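Local coordinates for protein putative hydroxymethylglutaryl-CoA synthase (Streptococcus mutans, PDB 3SQZ) that probably condenses acetyl-CoA with acetoacetyl-CoA to give 3-hydroxy-3-methylglutaryl-CoA, and binds coenzyme A, at residues G91-I96 against S128-Q133. Residues are numbered along the deposited sequence; the frame is centred on the assembly and turned at random. Where two conformers were deposited one is given.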
# COMPACT_ATOMS: atom_id res chain seq x y z
N GLY A 91 -4.83 11.79 4.72
CA GLY A 91 -5.65 11.11 5.71
C GLY A 91 -4.86 10.07 6.48
O GLY A 91 -4.97 9.97 7.70
N SER A 92 -4.05 9.28 5.78
CA SER A 92 -3.31 8.22 6.45
C SER A 92 -2.29 8.80 7.43
O SER A 92 -2.07 8.26 8.51
CB SER A 92 -2.67 7.25 5.44
OG SER A 92 -1.64 7.84 4.67
N ALA A 93 -1.68 9.93 7.07
CA ALA A 93 -0.74 10.58 7.97
C ALA A 93 -1.47 11.23 9.15
O ALA A 93 -0.97 11.23 10.28
CB ALA A 93 0.06 11.61 7.22
N ASN A 94 -2.64 11.78 8.89
CA ASN A 94 -3.42 12.42 9.94
C ASN A 94 -3.79 11.43 11.04
O ASN A 94 -3.98 11.82 12.19
CB ASN A 94 -4.68 13.03 9.32
CG ASN A 94 -5.47 13.86 10.29
OD1 ASN A 94 -4.98 14.86 10.82
ND2 ASN A 94 -6.70 13.47 10.51
N GLU A 95 -3.87 10.14 10.69
CA GLU A 95 -4.15 9.08 11.65
C GLU A 95 -3.08 8.97 12.73
O GLU A 95 -3.37 8.52 13.84
CB GLU A 95 -4.25 7.73 10.92
CG GLU A 95 -5.46 7.54 10.03
CD GLU A 95 -6.70 7.10 10.80
OE1 GLU A 95 -6.64 6.09 11.54
OE2 GLU A 95 -7.75 7.76 10.66
N ILE A 96 -1.83 9.34 12.42
CA ILE A 96 -0.71 9.03 13.30
C ILE A 96 0.15 10.20 13.78
O ILE A 96 0.85 10.07 14.77
CB ILE A 96 0.22 7.95 12.69
CG1 ILE A 96 0.71 8.38 11.29
CG2 ILE A 96 -0.49 6.60 12.63
CD1 ILE A 96 1.91 7.59 10.78
N SER A 128 1.86 20.34 3.20
CA SER A 128 1.04 21.51 3.48
C SER A 128 -0.20 21.18 4.31
O SER A 128 -0.49 21.82 5.32
CB SER A 128 0.61 22.11 2.14
OG SER A 128 -0.19 23.26 2.32
N LEU A 129 -0.94 20.18 3.86
CA LEU A 129 -2.20 19.81 4.51
C LEU A 129 -1.98 19.38 5.96
O LEU A 129 -2.84 19.61 6.81
CB LEU A 129 -2.92 18.70 3.75
CG LEU A 129 -3.54 19.11 2.41
CD1 LEU A 129 -3.90 17.89 1.59
CD2 LEU A 129 -4.76 20.03 2.60
N LEU A 130 -0.84 18.76 6.24
CA LEU A 130 -0.53 18.27 7.58
C LEU A 130 0.15 19.31 8.46
O LEU A 130 0.34 19.07 9.64
CB LEU A 130 0.35 17.03 7.50
CG LEU A 130 -0.29 15.77 6.92
CD1 LEU A 130 0.78 14.74 6.61
CD2 LEU A 130 -1.33 15.23 7.88
N GLY A 131 0.55 20.44 7.89
CA GLY A 131 1.19 21.47 8.69
C GLY A 131 2.57 21.07 9.19
O GLY A 131 2.98 21.45 10.29
N ILE A 132 3.30 20.32 8.38
CA ILE A 132 4.67 19.95 8.73
C ILE A 132 5.59 21.17 8.64
O ILE A 132 5.37 22.07 7.84
CB ILE A 132 5.13 18.76 7.86
CG1 ILE A 132 4.31 17.52 8.25
CG2 ILE A 132 6.62 18.50 8.01
CD1 ILE A 132 4.41 16.37 7.29
N GLN A 133 6.61 21.21 9.49
CA GLN A 133 7.54 22.33 9.53
C GLN A 133 8.18 22.54 8.14
O GLN A 133 8.37 21.59 7.39
CB GLN A 133 8.58 22.13 10.63
CG GLN A 133 9.49 20.93 10.45
CD GLN A 133 10.71 21.25 9.60
OE1 GLN A 133 11.12 22.41 9.50
NE2 GLN A 133 11.29 20.24 9.00
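Leu130 reaches across to the side of helix 85-94 and meets Ala93 with both of its methyl groups. CD1 of Leu130 lies 3.3 Å from CB of Ala93, a close fit for two carbons. CD2 of Leu130 is the looser branch, at 3.9 Å from CB of Ala93. It also comes up to the helix backbone, 3.8 Å from N of Asn94. The forked end of the leucine therefore straddles the Ala93 methyl and reaches the next residue of the helix.

The leucine conformation explains this reach. CG lies anti to the carbonyl carbon (chi1 -67°), and chi2 of 166° extends CD1 away from the backbone. The CB of Ala93 points at the other segment and faces the fork of the leucine; the nearest alpha carbons, of Asn94 and Leu130, are 6.9 Å apart. Of the Asn94 side chain, CB comes nearest, 4.3 Å from CD2 of Leu130. No hydrogen bond crosses the contact; it rests on van der Waals packing, mostly between apolar groups.

Gly131, next to Leu130, is the first residue to leave the helical conformation. It has a positive phi of 69° in a Schellman motif, and its N bonds back to O of Ser128 at 3.1 Å. Beneath the pair, Leu168 of strand 166-175 touches both Ala93 and Leu130, and Leu97 also packs on Leu130. Ile132, just past the turn, lies on Leu168 as well. The contact lies away from the CoA pocket and the probable catalytic residues. This is packing between the C-terminal ends of two helices over one face of the large mixed sheet, in the layered alpha/beta architecture of the thiolase fold.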